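Long-range contact in COBE (Pseudomonas aeruginosa, PDB 2W6L), which takes part in cobalamin (vitamin B12) biosynthesis, where it may act on or bind a precorrin intermediate: residues A102-L107 / S129-R134. Residues are numbered along the deposited sequence; the frame is centred on the assembly and turned at random.
Sequences AAALAL and SIALAR. With SO4 (sulfate ion), chain B.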
ATOM      1  N   ALA A 102       1.611  -6.520   0.626  1.00 14.94           N
ATOM      2  CA  ALA A 102       2.940  -6.604   1.307  1.00 16.25           C
ATOM      3  C   ALA A 102       3.465  -5.219   1.638  1.00 15.32           C
ATOM      4  O   ALA A 102       4.018  -4.999   2.707  1.00 17.24           O
ATOM      5  CB  ALA A 102       3.941  -7.330   0.411  1.00 16.24           C
ATOM      6  N   ALA A 103       3.391  -4.285   0.685  1.00 15.66           N
ATOM      7  CA  ALA A 103       3.996  -2.949   0.875  1.00 15.22           C
ATOM      8  C   ALA A 103       3.229  -2.210   1.974  1.00 15.59           C
ATOM      9  O   ALA A 103       3.820  -1.469   2.789  1.00 16.55           O
ATOM     10  CB  ALA A 103       3.986  -2.126  -0.504  1.00 13.50           C
ATOM     11  N   ALA A 104       1.906  -2.412   2.032  1.00 14.80           N
ATOM     12  CA  ALA A 104       1.126  -1.713   3.092  1.00 15.63           C
ATOM     13  C   ALA A 104       1.534  -2.213   4.486  1.00 15.83           C
ATOM     14  O   ALA A 104       1.693  -1.419   5.434  1.00 17.28           O
ATOM     15  CB  ALA A 104      -0.382  -1.920   2.850  1.00 13.57           C
ATOM     16  N   LEU A 105       1.672  -3.521   4.631  1.00 17.47           N
ATOM     17  CA  LEU A 105       2.078  -4.108   5.892  1.00 18.45           C
ATOM     18  C   LEU A 105       3.498  -3.697   6.250  1.00 19.89           C
ATOM     19  O   LEU A 105       3.776  -3.349   7.410  1.00 21.33           O
ATOM     20  CB  LEU A 105       2.059  -5.651   5.814  1.00 19.27           C
ATOM     21  CG  LEU A 105       0.723  -6.380   5.868  1.00 18.29           C
ATOM     22  CD1 LEU A 105       0.950  -7.882   5.724  1.00 20.79           C
ATOM     23  CD2 LEU A 105       0.080  -6.106   7.186  1.00 21.05           C
ATOM     24  N   ALA A 106       4.389  -3.851   5.288  1.00 18.48           N
ATOM     25  CA  ALA A 106       5.831  -3.598   5.505  1.00 19.69           C
ATOM     26  C   ALA A 106       6.031  -2.151   5.917  1.00 19.00           C
ATOM     27  O   ALA A 106       6.745  -1.874   6.885  1.00 18.95           O
ATOM     28  CB  ALA A 106       6.607  -3.908   4.248  1.00 18.32           C
ATOM     29  N   LEU A 107       5.413  -1.210   5.200  1.00 16.35           N
ATOM     30  CA  LEU A 107       5.560   0.189   5.644  1.00 17.38           C
ATOM     31  C   LEU A 107       4.907   0.517   6.988  1.00 18.85           C
ATOM     32  O   LEU A 107       5.464   1.289   7.811  1.00 17.59           O
ATOM     33  CB  LEU A 107       5.064   1.187   4.578  1.00 16.45           C
ATOM     34  CG  LEU A 107       5.356   2.678   4.813  1.00 16.38           C
ATOM     35  CD1 LEU A 107       6.933   2.939   4.954  1.00 16.47           C
ATOM     36  CD2 LEU A 107       4.650   3.637   3.794  1.00 16.79           C
ATOM     37  N   SER A 129      -3.826  -2.100  -7.884  1.00 20.97           N
ATOM     38  CA  SER A 129      -4.417  -2.735  -6.683  1.00 20.82           C
ATOM     39  C   SER A 129      -4.108  -1.850  -5.490  1.00 19.44           C
ATOM     40  O   SER A 129      -3.008  -1.290  -5.431  1.00 19.50           O
ATOM     41  CB  SER A 129      -3.854  -4.138  -6.365  1.00 23.85           C
ATOM     42  OG  SER A 129      -4.094  -5.129  -7.382  1.00 26.93           O
ATOM     43  N   ILE A 130      -5.044  -1.751  -4.551  1.00 17.71           N
ATOM     44  CA  ILE A 130      -4.806  -0.959  -3.311  1.00 17.76           C
ATOM     45  C   ILE A 130      -5.098  -1.792  -2.115  1.00 16.88           C
ATOM     46  O   ILE A 130      -6.158  -2.438  -2.097  1.00 16.45           O
ATOM     47  CB  ILE A 130      -5.737   0.299  -3.225  1.00 17.59           C
ATOM     48  CG1 ILE A 130      -5.832   0.946  -4.605  1.00 23.39           C
ATOM     49  CG2 ILE A 130      -5.314   1.184  -2.033  1.00 18.90           C
ATOM     50  CD1 ILE A 130      -4.836   2.002  -4.971  1.00 22.40           C
ATOM     51  N   ALA A 131      -4.212  -1.788  -1.085  1.00 14.65           N
ATOM     52  CA  ALA A 131      -4.520  -2.468   0.186  1.00 14.47           C
ATOM     53  C   ALA A 131      -4.310  -1.465   1.305  1.00 15.37           C
ATOM     54  O   ALA A 131      -3.518  -0.562   1.108  1.00 16.21           O
ATOM     55  CB  ALA A 131      -3.583  -3.648   0.391  1.00 14.20           C
ATOM     56  N   LEU A 132      -4.968  -1.645   2.451  1.00 15.39           N
ATOM     57  CA  LEU A 132      -4.827  -0.696   3.580  1.00 14.10           C
ATOM     58  C   LEU A 132      -4.373  -1.453   4.752  1.00 15.27           C
ATOM     59  O   LEU A 132      -4.891  -2.572   5.018  1.00 14.32           O
ATOM     60  CB  LEU A 132      -6.196  -0.017   3.878  1.00 14.59           C
ATOM     61  CG  LEU A 132      -6.811   0.756   2.745  1.00 17.53           C
ATOM     62  CD1 LEU A 132      -8.165   1.353   3.268  1.00 17.19           C
ATOM     63  CD2 LEU A 132      -5.904   1.925   2.278  1.00 18.17           C
ATOM     64  N   ALA A 133      -3.378  -0.902   5.476  1.00 15.79           N
ATOM     65  CA  ALA A 133      -2.914  -1.549   6.669  1.00 16.82           C
ATOM     66  C   ALA A 133      -2.954  -0.499   7.799  1.00 20.14           C
ATOM     67  O   ALA A 133      -2.792   0.698   7.560  1.00 19.02           O
ATOM     68  CB  ALA A 133      -1.534  -2.039   6.512  1.00 17.53           C
ATOM     69  N   ARG A 134      -3.189  -0.971   9.018  1.00 24.18           N
ATOM     70  CA  ARG A 134      -3.158  -0.118  10.211  1.00 28.85           C
ATOM     71  C   ARG A 134      -2.266  -0.723  11.265  1.00 31.45           C
ATOM     72  O   ARG A 134      -1.795  -1.830  11.123  1.00 32.29           O
ATOM     73  CB  ARG A 134      -4.556   0.076  10.802  1.00 29.48           C
ATOM     74  CG  ARG A 134      -5.265  -1.234  11.138  1.00 29.94           C
ATOM     75  CD  ARG A 134      -6.651  -1.023  11.695  1.00 31.85           C
ATOM     76  NE  ARG A 134      -6.916  -2.109  12.637  0.65 37.41           N
ATOM     77  CZ  ARG A 134      -6.705  -2.006  13.945  0.65 39.53           C
ATOM     78  NH1 ARG A 134      -6.271  -0.857  14.455  0.65 40.70           N
ATOM     79  NH2 ARG A 134      -6.943  -3.039  14.742  0.65 40.59           N
TER
HETATM   80  S   SO4 B1138      -0.764  -6.586  -6.422  1.00 29.85           S
HETATM   81  O1  SO4 B1138      -1.627  -6.496  -7.594  1.00 33.77           O
HETATM   82  O2  SO4 B1138       0.543  -7.078  -6.852  1.00 28.32           O
HETATM   83  O3  SO4 B1138      -1.354  -7.352  -5.356  1.00 33.61           O
HETATM   84  O4  SO4 B1138      -0.701  -5.307  -5.773  1.00 31.39           O
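Two peptide planes, one from the helix and one from the strand, each receive a methyl group on a face. A133 CB sits over the A104–L105 peptide, 3.5 Å from A104 O and 3.7 Å from A104 C, while A104 CB answers by resting above the A131–L132 peptide, nearly straight over A131 O at 3.8 Å. The edges of the strand are engaged elsewhere: A131 and A133 are hydrogen-bonded through their backbones to G12 and I10 of strand 9-15, L132 likewise to L119 of strand 116-124.

Between these two faces the methyls meet directly, A104 CB lying 3.8 Å from A133 CB and 4.4 Å from A131 CB. L105 adds a margin to this patch. Its CB leads off from the strand, but chi1 (-76°) and chi2 (178°) together bring CD2 back to 4.4 Å from A133 CB.

The example illustrates how alanine-on-alanine packing permits a close helix-on-sheet approach: the axes of the two short segments come within 7.2 Å and run nearly parallel, at 23°. At the start of helix 99-112, a sulfate, likely picked up from the crystallisation medium, accepts bonds from V99 N and A100 N; S129 OG also reaches it, though that hydroxyl is less surely placed. Helix 99-112 packs on one face of the mixed sheet, against strand 128-135, whose I130 and L132 turn to helix 21-34 on the other.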